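Long-range contacts in hemolysin activator protein CdiB (Acinetobacter baumannii ACICU, PDB 6WIL), which probably exports a large partner toxin across the outer membrane for contact-dependent growth inhibition, as a TpsB transporter of the Omp85 superfamily: residues F246-I251 against Y275-G280; F495-D500 against S519-R524; Q120-P125 against S136-R141; I307-S312 against L346-I351. One frame throughout, in Å; residues are numbered along the deposited sequence.

Interaction 1: residues F246-I251 against Y275-G280; sequences FHLNDI and YQLPVG
Y275, on barrel strand 266-279, meets D250 where the loop after strand 232-243 turns back into strand 251-261, so the contact lies at a turn on the rim of the 16-stranded antiparallel barrel. Backbone pairing is limited to I251 and Q276, a hydrogen-bonded pair: I251 N gives to Q276 O at 2.8 Å, and Q276 N gives to I251 O at 3.1 Å through a more bent N-H...O angle of 137°. Two residues before I251 a water bridges the segments, donating to N249 O at 2.7 Å and also to Q276 O, which thereby accepts from two donors.

The side-chain polar network centres on the D250 carboxylate. Y275 OH donates to D250 OD2 at 2.6 Å from above the carboxylate plane, while OD2 sits at the edge of the tyrosine ring, the two planes being 85° apart. The syn lone pair of OD2 takes F246 N, and OD1 accepts from L248 N. A chi1 of 45° places the carboxylate between its own backbone N and carbonyl carbon, folded back over the loop it ties together.

Apolar contacts flank this network. F246 crosses Y275 at about a right angle, with F246 CD2 4.2 Å from Y275 CZ. L248 and L277 run side by side, their CD1 atoms 3.9 Å apart. Outside the two segments, N249 ND2 bonds Q156 O of helix 154-160 in the second POTRA domain, while Q276 NE2 bonds D283 on the adjacent barrel strand 282-295 and also Q26. On the POTRA-facing side, P278 CD rests 3.2 Å from N249 O.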
loop_
_atom_site.group_PDB
_atom_site.type_symbol
_atom_site.label_atom_id
_atom_site.label_comp_id
_atom_site.label_asym_id
_atom_site.label_seq_id
_atom_site.Cartn_x
_atom_site.Cartn_y
_atom_site.Cartn_z
ATOM N N PHE A 246 14.501 -9.033 -15.063
ATOM C CA PHE A 246 15.826 -8.468 -15.278
ATOM C C PHE A 246 16.742 -8.638 -14.069
ATOM O O PHE A 246 17.767 -7.953 -13.979
ATOM C CB PHE A 246 15.718 -6.990 -15.657
ATOM C CG PHE A 246 15.127 -6.759 -17.016
ATOM C CD1 PHE A 246 15.893 -6.942 -18.157
ATOM C CD2 PHE A 246 13.809 -6.361 -17.154
ATOM C CE1 PHE A 246 15.354 -6.737 -19.412
ATOM C CE2 PHE A 246 13.263 -6.151 -18.407
ATOM C CZ PHE A 246 14.038 -6.339 -19.537
ATOM N N HIS A 247 16.395 -9.540 -13.149
ATOM C CA HIS A 247 17.202 -9.826 -11.959
ATOM C C HIS A 247 17.546 -8.550 -11.199
ATOM O O HIS A 247 18.706 -8.271 -10.885
ATOM C CB HIS A 247 18.463 -10.605 -12.325
ATOM C CG HIS A 247 18.193 -12.024 -12.711
ATOM N ND1 HIS A 247 17.588 -12.369 -13.901
ATOM C CD2 HIS A 247 18.425 -13.185 -12.056
ATOM C CE1 HIS A 247 17.466 -13.682 -13.965
ATOM N NE2 HIS A 247 17.965 -14.201 -12.857
ATOM N N LEU A 248 16.513 -7.766 -10.905
ATOM C CA LEU A 248 16.652 -6.518 -10.167
ATOM C C LEU A 248 15.627 -6.445 -9.045
ATOM O O LEU A 248 15.247 -5.351 -8.618
ATOM C CB LEU A 248 16.507 -5.316 -11.101
ATOM C CG LEU A 248 17.611 -5.090 -12.134
ATOM C CD1 LEU A 248 17.225 -3.991 -13.112
ATOM C CD2 LEU A 248 18.917 -4.750 -11.436
ATOM N N ASN A 249 15.172 -7.605 -8.561
ATOM C CA ASN A 249 14.045 -7.680 -7.632
ATOM C C ASN A 249 12.817 -6.995 -8.225
ATOM O O ASN A 249 11.973 -6.458 -7.504
ATOM C CB ASN A 249 14.400 -7.085 -6.261
ATOM C CG ASN A 249 15.765 -7.532 -5.766
ATOM O OD1 ASN A 249 15.964 -8.697 -5.434
ATOM N ND2 ASN A 249 16.711 -6.601 -5.714
ATOM N N ASP A 250 12.720 -7.016 -9.551
ATOM C CA ASP A 250 11.682 -6.308 -10.282
ATOM C C ASP A 250 10.487 -7.217 -10.543
ATOM O O ASP A 250 10.575 -8.443 -10.469
ATOM C CB ASP A 250 12.229 -5.769 -11.604
ATOM C CG ASP A 250 13.067 -6.795 -12.351
ATOM O OD1 ASP A 250 13.718 -7.628 -11.684
ATOM O OD2 ASP A 250 13.079 -6.765 -13.602
ATOM N N ILE A 251 9.356 -6.593 -10.848
ATOM C CA ILE A 251 8.124 -7.315 -11.144
ATOM C C ILE A 251 7.467 -6.668 -12.353
ATOM O O ILE A 251 7.258 -5.450 -12.379
ATOM C CB ILE A 251 7.167 -7.333 -9.937
ATOM C CG1 ILE A 251 7.681 -8.315 -8.883
ATOM C CG2 ILE A 251 5.758 -7.704 -10.369
ATOM C CD1 ILE A 251 7.072 -8.119 -7.530
ATOM N N TYR A 275 5.636 -2.069 -14.541
ATOM C CA TYR A 275 6.971 -2.484 -14.140
ATOM C C TYR A 275 7.346 -1.771 -12.850
ATOM O O TYR A 275 7.080 -0.576 -12.691
ATOM C CB TYR A 275 7.993 -2.181 -15.232
ATOM C CG TYR A 275 9.377 -2.720 -14.960
ATOM C CD1 TYR A 275 9.610 -4.089 -14.889
ATOM C CD2 TYR A 275 10.458 -1.863 -14.802
ATOM C CE1 TYR A 275 10.878 -4.588 -14.655
ATOM C CE2 TYR A 275 11.730 -2.353 -14.569
ATOM C CZ TYR A 275 11.933 -3.715 -14.494
ATOM O OH TYR A 275 13.199 -4.201 -14.256
ATOM N N GLN A 276 7.969 -2.508 -11.934
ATOM C CA GLN A 276 8.266 -1.991 -10.604
ATOM C C GLN A 276 9.542 -2.637 -10.092
ATOM O O GLN A 276 9.656 -3.866 -10.104
ATOM C CB GLN A 276 7.107 -2.278 -9.643
ATOM C CG GLN A 276 6.896 -1.223 -8.578
ATOM C CD GLN A 276 5.770 -1.583 -7.627
ATOM O OE1 GLN A 276 4.961 -2.467 -7.910
ATOM N NE2 GLN A 276 5.720 -0.906 -6.487
ATOM N N LEU A 277 10.495 -1.819 -9.643
ATOM C CA LEU A 277 11.702 -2.333 -9.014
ATOM C C LEU A 277 12.065 -1.462 -7.818
ATOM O O LEU A 277 11.901 -0.235 -7.872
ATOM C CB LEU A 277 12.881 -2.390 -9.994
ATOM C CG LEU A 277 13.732 -1.147 -10.262
ATOM C CD1 LEU A 277 14.965 -1.527 -11.063
ATOM C CD2 LEU A 277 12.933 -0.082 -10.988
ATOM N N PRO A 278 12.543 -2.059 -6.727
ATOM C CA PRO A 278 12.945 -1.271 -5.558
ATOM C C PRO A 278 14.423 -0.923 -5.566
ATOM O O PRO A 278 15.263 -1.647 -6.096
ATOM C CB PRO A 278 12.624 -2.219 -4.395
ATOM C CG PRO A 278 12.933 -3.570 -4.963
ATOM C CD PRO A 278 12.544 -3.505 -6.435
ATOM N N VAL A 279 14.734 0.225 -4.971
ATOM C CA VAL A 279 16.114 0.611 -4.682
ATOM C C VAL A 279 16.223 1.018 -3.219
ATOM O O VAL A 279 16.107 2.203 -2.876
ATOM C CB VAL A 279 16.601 1.737 -5.615
ATOM C CG1 VAL A 279 18.104 1.915 -5.481
ATOM C CG2 VAL A 279 16.222 1.450 -7.062
ATOM N N GLY A 280 16.449 0.034 -2.356
ATOM C CA GLY A 280 16.521 0.319 -0.933
ATOM C C GLY A 280 15.196 0.835 -0.400
ATOM O O GLY A 280 14.152 0.182 -0.534
HETATM O O HOH W 1 9.555 -5.236 -7.516
#

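Interaction 2: residues F495-D500 against S519-R524; sequences FYMAVD and SVLGLR
Y496 and R524 stack across a beta hairpin of the barrel wall, strands 493-505 and 515-526, paired antiparallel. From CB, on the sheet face shared with A498 and V520, a chi1 of 70° sets the Y496 ring between backbone N and carbonyl carbon and swings it over the partner strand. CG, the first ring atom, lies 3.9 Å from R524 CZ. CD2 and CE2 lie beneath R524 NE, with CE2 3.3 Å from it; on the other side of the ring CE1 touches V520 CG1 at 3.7 Å. The guanidinium lies nearly flat, planes 19° apart, with CZ 3.7 Å from the ring centroid: a cation-pi stack. G522 CA covers the opposite face as a CH-pi contact, 4.2 Å from the centroid. At the tip, OH bonds D533 of strand 530-541, while R524 NH2 forms a salt bridge with E483, so neighbouring strands fix both partners.

F495, M497 (a selenomethionine) and L521, on the other face with L523, V499 and S519, lie on the surface, probably toward lipid. Backbone bonds join Y496 with G522 and A498 with V520; A498 O also accepts from S519 OG at 3.0 Å, from the opposite face of its carbonyl plane to V520 N.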
loop_
_atom_site.group_PDB
_atom_site.type_symbol
_atom_site.label_atom_id
_atom_site.label_comp_id
_atom_site.label_asym_id
_atom_site.label_seq_id
_atom_site.Cartn_x
_atom_site.Cartn_y
_atom_site.Cartn_z
ATOM N N PHE A 495 -18.818 -16.860 3.553
ATOM C CA PHE A 495 -19.948 -16.011 3.204
ATOM C C PHE A 495 -19.634 -14.570 3.581
ATOM O O PHE A 495 -18.857 -14.311 4.502
ATOM C CB PHE A 495 -21.222 -16.455 3.927
ATOM C CG PHE A 495 -21.513 -17.922 3.810
ATOM C CD1 PHE A 495 -21.937 -18.463 2.608
ATOM C CD2 PHE A 495 -21.383 -18.758 4.907
ATOM C CE1 PHE A 495 -22.211 -19.812 2.498
ATOM C CE2 PHE A 495 -21.658 -20.109 4.805
ATOM C CZ PHE A 495 -22.073 -20.637 3.597
ATOM N N TYR A 496 -20.248 -13.629 2.868
ATOM C CA TYR A 496 -20.043 -12.225 3.193
ATOM C C TYR A 496 -21.306 -11.433 2.899
ATOM O O TYR A 496 -22.058 -11.748 1.972
ATOM C CB TYR A 496 -18.850 -11.625 2.434
ATOM C CG TYR A 496 -19.048 -11.449 0.941
ATOM C CD1 TYR A 496 -19.570 -10.269 0.419
ATOM C CD2 TYR A 496 -18.685 -12.451 0.051
ATOM C CE1 TYR A 496 -19.742 -10.104 -0.946
ATOM C CE2 TYR A 496 -18.853 -12.293 -1.314
ATOM C CZ TYR A 496 -19.381 -11.120 -1.806
ATOM O OH TYR A 496 -19.542 -10.971 -3.164
HETATM N N MSE A 497 -21.532 -10.406 3.712
HETATM C CA MSE A 497 -22.590 -9.433 3.467
HETATM C C MSE A 497 -21.960 -8.046 3.469
HETATM O O MSE A 497 -21.065 -7.770 4.269
HETATM C CB MSE A 497 -23.694 -9.531 4.520
HETATM C CG MSE A 497 -25.054 -9.040 4.044
HETATM SE SE MSE A 497 -26.040 -8.044 5.405
HETATM C CE MSE A 497 -25.860 -9.280 6.901
ATOM N N ALA A 498 -22.409 -7.174 2.573
ATOM C CA ALA A 498 -21.788 -5.870 2.409
ATOM C C ALA A 498 -22.844 -4.776 2.363
ATOM O O ALA A 498 -23.954 -4.978 1.862
ATOM C CB ALA A 498 -20.928 -5.819 1.139
ATOM N N VAL A 499 -22.482 -3.614 2.904
ATOM C CA VAL A 499 -23.310 -2.413 2.868
ATOM C C VAL A 499 -22.422 -1.247 2.454
ATOM O O VAL A 499 -21.454 -0.924 3.155
ATOM C CB VAL A 499 -23.980 -2.123 4.221
ATOM C CG1 VAL A 499 -24.790 -0.836 4.140
ATOM C CG2 VAL A 499 -24.863 -3.289 4.646
ATOM N N ASP A 500 -22.748 -0.618 1.327
ATOM C CA ASP A 500 -21.965 0.474 0.768
ATOM C C ASP A 500 -22.790 1.754 0.731
ATOM O O ASP A 500 -24.022 1.726 0.751
ATOM C CB ASP A 500 -21.473 0.140 -0.647
ATOM C CG ASP A 500 -20.557 -1.072 -0.682
ATOM O OD1 ASP A 500 -20.268 -1.645 0.390
ATOM O OD2 ASP A 500 -20.122 -1.449 -1.789
ATOM N N SER A 519 -26.794 -2.894 -0.826
ATOM C CA SER A 519 -26.408 -4.012 0.019
ATOM C C SER A 519 -26.161 -5.234 -0.852
ATOM O O SER A 519 -26.780 -5.401 -1.905
ATOM C CB SER A 519 -27.472 -4.321 1.079
ATOM O OG SER A 519 -26.963 -5.208 2.060
ATOM N N VAL A 520 -25.247 -6.087 -0.397
ATOM C CA VAL A 520 -24.790 -7.241 -1.164
ATOM C C VAL A 520 -24.638 -8.430 -0.227
ATOM O O VAL A 520 -24.151 -8.288 0.900
ATOM C CB VAL A 520 -23.464 -6.932 -1.896
ATOM C CG1 VAL A 520 -22.683 -8.204 -2.184
ATOM C CG2 VAL A 520 -23.741 -6.184 -3.185
ATOM N N LEU A 521 -25.069 -9.602 -0.691
ATOM C CA LEU A 521 -24.867 -10.864 0.011
ATOM C C LEU A 521 -24.303 -11.876 -0.975
ATOM O O LEU A 521 -24.842 -12.035 -2.076
ATOM C CB LEU A 521 -26.179 -11.376 0.616
ATOM C CG LEU A 521 -26.112 -12.673 1.426
ATOM C CD1 LEU A 521 -25.353 -12.465 2.727
ATOM C CD2 LEU A 521 -27.508 -13.213 1.692
ATOM N N GLY A 522 -23.222 -12.548 -0.592
ATOM C CA GLY A 522 -22.589 -13.470 -1.505
ATOM C C GLY A 522 -21.650 -14.432 -0.810
ATOM O O GLY A 522 -21.590 -14.495 0.419
ATOM N N LEU A 523 -20.909 -15.183 -1.627
ATOM C CA LEU A 523 -19.980 -16.188 -1.130
ATOM C C LEU A 523 -18.759 -16.246 -2.038
ATOM O O LEU A 523 -18.805 -15.846 -3.204
ATOM C CB LEU A 523 -20.633 -17.574 -1.044
ATOM C CG LEU A 523 -20.822 -18.337 -2.359
ATOM C CD1 LEU A 523 -21.104 -19.802 -2.075
ATOM C CD2 LEU A 523 -21.936 -17.738 -3.211
ATOM N N ARG A 524 -17.660 -16.756 -1.481
ATOM C CA ARG A 524 -16.400 -16.916 -2.193
ATOM C C ARG A 524 -15.771 -18.243 -1.797
ATOM O O ARG A 524 -15.862 -18.663 -0.641
ATOM C CB ARG A 524 -15.414 -15.783 -1.880
ATOM C CG ARG A 524 -15.965 -14.379 -2.056
ATOM C CD ARG A 524 -15.200 -13.407 -1.175
ATOM N NE ARG A 524 -15.614 -12.025 -1.379
ATOM C CZ ARG A 524 -15.479 -11.068 -0.468
ATOM N NH1 ARG A 524 -14.954 -11.347 0.719
ATOM N NH2 ARG A 524 -15.881 -9.833 -0.738
#

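Interaction 3: residues Q120-P125 against S136-R141; sequences QIVVSP and SIQIGR
S136 and V122 exchange two short backbone bonds, S136 N to V122 O at 2.7 Å and V122 N to S136 O at 2.8 Å, the first nearly straight at 168°. At the other end of the ladder Q138 N reaches Q120 O at 2.7 Å, whereas the return bond from Q120 N to Q138 O stretches to 3.2 Å, where the segment 136-141 begins to leave strand geometry. I121 and I137 form the non-hydrogen-bonded pair between these two rings.

Side-chain polar groups mostly turn elsewhere. A chi2 of 70° bends Q120 back so that NE2 donates to I121 O at 3.2 Å, within its own strand, and the Q120 and Q138 amides, 80° apart in plane, do not pair. S136 OG is satisfied by I63 O.

What remains is packing on two faces. On the face of Q120, V122, S136 and Q138, V122 spreads its methyls: CG1 lies 3.6 Å from Q138 CD, the valine crossing the glutamine at about a right angle, and CG2 lies 3.6 Å from S136 CB. On the other face I121 and I137 both touch L111 of helix 97-113, and I137 also meets F76.

Strands 120-123 and 132-149 form the terminal hairpin of the first POTRA domain, in its beta-alpha-alpha-beta-beta order. The polar cohesion of the pair is therefore almost wholly backbone, with the isoleucines committed to the helix-covered core and, on the opposite face, the Q138 amide laid against V122 CG1 and beside Q120 CB.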
loop_
_atom_site.group_PDB
_atom_site.type_symbol
_atom_site.label_atom_id
_atom_site.label_comp_id
_atom_site.label_asym_id
_atom_site.label_seq_id
_atom_site.Cartn_x
_atom_site.Cartn_y
_atom_site.Cartn_z
ATOM N N GLN A 120 25.027 -2.206 22.134
ATOM C CA GLN A 120 24.880 -2.353 23.577
ATOM C C GLN A 120 25.447 -1.135 24.289
ATOM O O GLN A 120 26.576 -0.718 24.014
ATOM C CB GLN A 120 25.579 -3.622 24.079
ATOM C CG GLN A 120 25.483 -3.837 25.583
ATOM C CD GLN A 120 24.078 -4.186 26.041
ATOM O OE1 GLN A 120 23.460 -5.122 25.533
ATOM N NE2 GLN A 120 23.566 -3.430 27.009
ATOM N N ILE A 121 24.660 -0.574 25.200
ATOM C CA ILE A 121 25.130 0.505 26.061
ATOM C C ILE A 121 25.959 -0.099 27.185
ATOM O O ILE A 121 25.504 -1.005 27.892
ATOM C CB ILE A 121 23.946 1.315 26.617
ATOM C CG1 ILE A 121 23.170 1.988 25.484
ATOM C CG2 ILE A 121 24.431 2.359 27.610
ATOM C CD1 ILE A 121 23.955 3.065 24.766
ATOM N N VAL A 122 27.184 0.390 27.345
ATOM C CA VAL A 122 28.026 0.001 28.467
ATOM C C VAL A 122 28.372 1.250 29.263
ATOM O O VAL A 122 28.220 2.383 28.796
ATOM C CB VAL A 122 29.307 -0.736 28.023
ATOM C CG1 VAL A 122 28.952 -2.009 27.276
ATOM C CG2 VAL A 122 30.172 0.168 27.166
ATOM N N VAL A 123 28.838 1.030 30.487
ATOM C CA VAL A 123 29.214 2.108 31.389
ATOM C C VAL A 123 30.710 2.020 31.650
ATOM O O VAL A 123 31.259 0.923 31.804
ATOM C CB VAL A 123 28.407 2.051 32.704
ATOM C CG1 VAL A 123 28.436 0.651 33.294
ATOM C CG2 VAL A 123 28.931 3.074 33.706
ATOM N N SER A 124 31.370 3.176 31.667
ATOM C CA SER A 124 32.770 3.282 32.058
ATOM C C SER A 124 32.842 3.820 33.484
ATOM O O SER A 124 33.049 5.025 33.685
ATOM C CB SER A 124 33.526 4.190 31.088
ATOM O OG SER A 124 33.102 3.966 29.753
ATOM N N PRO A 125 32.695 2.960 34.498
ATOM C CA PRO A 125 32.415 3.449 35.857
ATOM C C PRO A 125 33.596 4.110 36.551
ATOM O O PRO A 125 33.417 4.630 37.657
ATOM C CB PRO A 125 31.992 2.171 36.609
ATOM C CG PRO A 125 31.901 1.077 35.556
ATOM C CD PRO A 125 32.823 1.497 34.466
ATOM N N SER A 136 29.093 4.463 27.228
ATOM C CA SER A 136 29.723 4.116 25.966
ATOM C C SER A 136 28.821 3.173 25.197
ATOM O O SER A 136 27.937 2.528 25.762
ATOM C CB SER A 136 31.091 3.464 26.161
ATOM O OG SER A 136 32.084 4.453 26.295
ATOM N N ILE A 137 29.068 3.073 23.897
ATOM C CA ILE A 137 28.235 2.259 23.023
ATOM C C ILE A 137 29.104 1.220 22.327
ATOM O O ILE A 137 30.073 1.558 21.634
ATOM C CB ILE A 137 27.457 3.109 22.006
ATOM C CG1 ILE A 137 26.602 2.201 21.119
ATOM C CG2 ILE A 137 28.391 3.962 21.160
ATOM C CD1 ILE A 137 25.510 2.903 20.375
ATOM N N GLN A 138 28.755 -0.045 22.516
ATOM C CA GLN A 138 29.336 -1.125 21.725
ATOM C C GLN A 138 28.588 -1.184 20.403
ATOM O O GLN A 138 27.544 -1.822 20.279
ATOM C CB GLN A 138 29.256 -2.447 22.472
ATOM C CG GLN A 138 30.465 -2.723 23.330
ATOM C CD GLN A 138 30.176 -3.731 24.418
ATOM O OE1 GLN A 138 29.075 -4.278 24.495
ATOM N NE2 GLN A 138 31.160 -3.976 25.276
ATOM N N ILE A 139 29.139 -0.505 19.400
ATOM C CA ILE A 139 28.493 -0.397 18.098
ATOM C C ILE A 139 28.575 -1.753 17.399
ATOM O O ILE A 139 29.660 -2.205 17.022
ATOM C CB ILE A 139 29.126 0.708 17.250
ATOM C CG1 ILE A 139 29.077 2.038 18.010
ATOM C CG2 ILE A 139 28.420 0.814 15.911
ATOM C CD1 ILE A 139 29.309 3.253 17.138
ATOM N N GLY A 140 27.425 -2.404 17.234
ATOM C CA GLY A 140 27.355 -3.670 16.530
ATOM C C GLY A 140 27.201 -3.479 15.035
ATOM O O GLY A 140 26.267 -2.810 14.579
ATOM N N ARG A 141 28.110 -4.062 14.261
ATOM C CA ARG A 141 28.180 -3.830 12.829
ATOM C C ARG A 141 27.960 -5.131 12.066
ATOM O O ARG A 141 27.921 -6.225 12.634
ATOM C CB ARG A 141 29.527 -3.215 12.434
ATOM C CG ARG A 141 29.880 -1.963 13.209
ATOM C CD ARG A 141 31.184 -1.370 12.710
ATOM N NE ARG A 141 30.970 -0.112 12.007
ATOM C CZ ARG A 141 31.144 1.085 12.555
ATOM N NH1 ARG A 141 31.546 1.184 13.816
ATOM N NH2 ARG A 141 30.924 2.181 11.842
#

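Interaction 4: residues I307-S312 against L346-I351; sequences IYHGNS and LNDIEI. With SO4 (sulfate ion), chain C.
N347 holds I307 through both its backbone and its side chain. Its OD1 accepts from I307 N at 2.7 Å with an N-H...O angle of 169°, and its own N donates to I307 O at 3.0 Å. Thus one asparagine satisfies both backbone polar atoms of I307. The amide can bend round to do so because CG stands beside the backbone N, anti to the carbonyl carbon, with chi1 at -66°.

The other end of that amide is occupied too: ND2 gives a nearly straight bond (176°) to O1 of a sulfate ion, 2.9 Å away and probably from the crystallisation liquor, and another to P305 O. Next in sequence, D348 N donates to H309 NE2 at 3.2 Å, almost in the plane of the imidazole. The turn's own backbone is closed by L346 N to I349 O and I349 N to L346 O, as expected for a two-residue type I' beta turn, in which N347 and D348 have positive phi. This turn links barrel strands 329-346 and 349-371, and strand 308-326 lies beside it.

The main apolar contact is L346 over Y308: CD1 sits over the centre of the ring, 3.6 Å from its centroid, as a CH-pi contact, with CD2 near CE1, and V6 touches the same tyrosine.

Chemically, the N347 side-chain carbonyl takes the place of a backbone acceptor for I307 N, so polar atoms of the turn and of the start of strand 308-326 satisfy one another at the barrel end remote from the POTRA domains.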
loop_
_atom_site.group_PDB
_atom_site.type_symbol
_atom_site.label_atom_id
_atom_site.label_comp_id
_atom_site.label_asym_id
_atom_site.label_seq_id
_atom_site.Cartn_x
_atom_site.Cartn_y
_atom_site.Cartn_z
ATOM N N ILE A 307 -21.688 4.011 -35.423
ATOM C CA ILE A 307 -20.729 3.421 -34.494
ATOM C C ILE A 307 -19.848 4.530 -33.939
ATOM O O ILE A 307 -19.177 5.238 -34.701
ATOM C CB ILE A 307 -19.873 2.337 -35.165
ATOM C CG1 ILE A 307 -20.761 1.280 -35.825
ATOM C CG2 ILE A 307 -18.930 1.706 -34.150
ATOM C CD1 ILE A 307 -21.740 0.626 -34.877
ATOM N N TYR A 308 -19.851 4.680 -32.619
ATOM C CA TYR A 308 -18.910 5.549 -31.925
ATOM C C TYR A 308 -17.760 4.704 -31.396
ATOM O O TYR A 308 -17.984 3.722 -30.680
ATOM C CB TYR A 308 -19.585 6.288 -30.771
ATOM C CG TYR A 308 -20.642 7.282 -31.187
ATOM C CD1 TYR A 308 -20.308 8.599 -31.475
ATOM C CD2 TYR A 308 -21.977 6.910 -31.270
ATOM C CE1 TYR A 308 -21.273 9.517 -31.847
ATOM C CE2 TYR A 308 -22.949 7.820 -31.643
ATOM C CZ TYR A 308 -22.593 9.120 -31.930
ATOM O OH TYR A 308 -23.559 10.025 -32.303
ATOM N N HIS A 309 -16.534 5.083 -31.749
ATOM C CA HIS A 309 -15.350 4.354 -31.325
ATOM C C HIS A 309 -14.217 5.334 -31.065
ATOM O O HIS A 309 -14.167 6.416 -31.654
ATOM C CB HIS A 309 -14.922 3.310 -32.369
ATOM C CG HIS A 309 -14.626 3.884 -33.721
ATOM N ND1 HIS A 309 -13.363 3.874 -34.274
ATOM C CD2 HIS A 309 -15.431 4.478 -34.635
ATOM C CE1 HIS A 309 -13.403 4.435 -35.469
ATOM N NE2 HIS A 309 -14.645 4.812 -35.712
ATOM N N GLY A 310 -13.307 4.947 -30.176
ATOM C CA GLY A 310 -12.180 5.801 -29.848
ATOM C C GLY A 310 -11.155 5.057 -29.022
ATOM O O GLY A 310 -11.408 3.967 -28.503
ATOM N N ASN A 311 -9.984 5.674 -28.906
ATOM C CA ASN A 311 -8.855 5.095 -28.199
ATOM C C ASN A 311 -8.363 6.058 -27.126
ATOM O O ASN A 311 -8.621 7.263 -27.175
ATOM C CB ASN A 311 -7.718 4.752 -29.170
ATOM C CG ASN A 311 -7.364 5.910 -30.081
ATOM O OD1 ASN A 311 -7.900 6.031 -31.182
ATOM N ND2 ASN A 311 -6.462 6.772 -29.623
ATOM N N SER A 312 -7.646 5.507 -26.149
ATOM C CA SER A 312 -7.110 6.299 -25.050
ATOM C C SER A 312 -5.835 5.640 -24.547
ATOM O O SER A 312 -5.797 4.420 -24.360
ATOM C CB SER A 312 -8.130 6.428 -23.915
ATOM O OG SER A 312 -7.903 7.598 -23.151
ATOM N N LEU A 346 -16.697 9.003 -35.051
ATOM C CA LEU A 346 -18.042 8.608 -35.456
ATOM C C LEU A 346 -17.950 8.071 -36.878
ATOM O O LEU A 346 -17.687 8.834 -37.813
ATOM C CB LEU A 346 -19.025 9.774 -35.362
ATOM C CG LEU A 346 -20.473 9.439 -35.721
ATOM C CD1 LEU A 346 -20.905 8.134 -35.068
ATOM C CD2 LEU A 346 -21.399 10.573 -35.303
ATOM N N ASN A 347 -18.156 6.762 -37.029
ATOM C CA ASN A 347 -18.035 6.077 -38.316
ATOM C C ASN A 347 -16.735 6.461 -39.020
ATOM O O ASN A 347 -16.722 6.854 -40.189
ATOM C CB ASN A 347 -19.245 6.357 -39.210
ATOM C CG ASN A 347 -20.529 5.762 -38.662
ATOM O OD1 ASN A 347 -20.514 5.009 -37.688
ATOM N ND2 ASN A 347 -21.647 6.088 -39.299
ATOM N N ASP A 348 -15.633 6.361 -38.278
ATOM C CA ASP A 348 -14.281 6.616 -38.768
ATOM C C ASP A 348 -14.040 8.083 -39.116
ATOM O O ASP A 348 -13.080 8.403 -39.824
ATOM C CB ASP A 348 -13.949 5.726 -39.974
ATOM C CG ASP A 348 -14.399 4.286 -39.778
ATOM O OD1 ASP A 348 -14.338 3.789 -38.633
ATOM O OD2 ASP A 348 -14.823 3.655 -40.769
ATOM N N ILE A 349 -14.884 8.991 -38.633
ATOM C CA ILE A 349 -14.655 10.428 -38.749
ATOM C C ILE A 349 -14.344 10.964 -37.359
ATOM O O ILE A 349 -15.117 10.750 -36.416
ATOM C CB ILE A 349 -15.861 11.157 -39.365
ATOM C CG1 ILE A 349 -16.252 10.530 -40.707
ATOM C CG2 ILE A 349 -15.536 12.629 -39.558
ATOM C CD1 ILE A 349 -15.285 10.837 -41.838
ATOM N N GLU A 350 -13.213 11.656 -37.229
ATOM C CA GLU A 350 -12.765 12.131 -35.928
ATOM C C GLU A 350 -13.551 13.361 -35.492
ATOM O O GLU A 350 -13.796 14.278 -36.284
ATOM C CB GLU A 350 -11.272 12.455 -35.956
ATOM C CG GLU A 350 -10.706 12.890 -34.607
ATOM C CD GLU A 350 -9.187 12.909 -34.584
ATOM O OE1 GLU A 350 -8.606 13.579 -33.703
ATOM O OE2 GLU A 350 -8.575 12.249 -35.450
ATOM N N ILE A 351 -13.947 13.368 -34.224
ATOM C CA ILE A 351 -14.580 14.522 -33.599
ATOM C C ILE A 351 -13.467 15.364 -32.983
ATOM O O ILE A 351 -12.900 14.995 -31.950
ATOM C CB ILE A 351 -15.610 14.088 -32.551
ATOM C CG1 ILE A 351 -16.648 13.164 -33.196
ATOM C CG2 ILE A 351 -16.281 15.296 -31.926
ATOM C CD1 ILE A 351 -17.026 11.979 -32.344
HETATM S S SO4 C . -20.742 7.273 -42.603
HETATM O O1 SO4 C . -21.454 7.965 -41.533
HETATM O O2 SO4 C . -21.120 7.849 -43.893
HETATM O O3 SO4 C . -21.094 5.855 -42.577
HETATM O O4 SO4 C . -19.302 7.425 -42.410
#

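Along the chain the contacts follow in series: interaction 3, then 1, 4 and 2. Interaction 3 belongs to the mixed sheet of the POTRA region, whereas the other three reach the closed 16-stranded barrel. Within it, the centres of interactions 1, 2 and 4 are 37 to 39 Å from one another and none touch. Interaction 1 sits at the POTRA-facing rim, its centre about 38 Å from that of interaction 3; interaction 4 marks the other rim, about 73 Å from interaction 3 between centres. Interaction 2 lies on a wall across the chain's centre from interaction 1. Together they sample a transporter running from probable substrate-docking domains through the barrel to its far end.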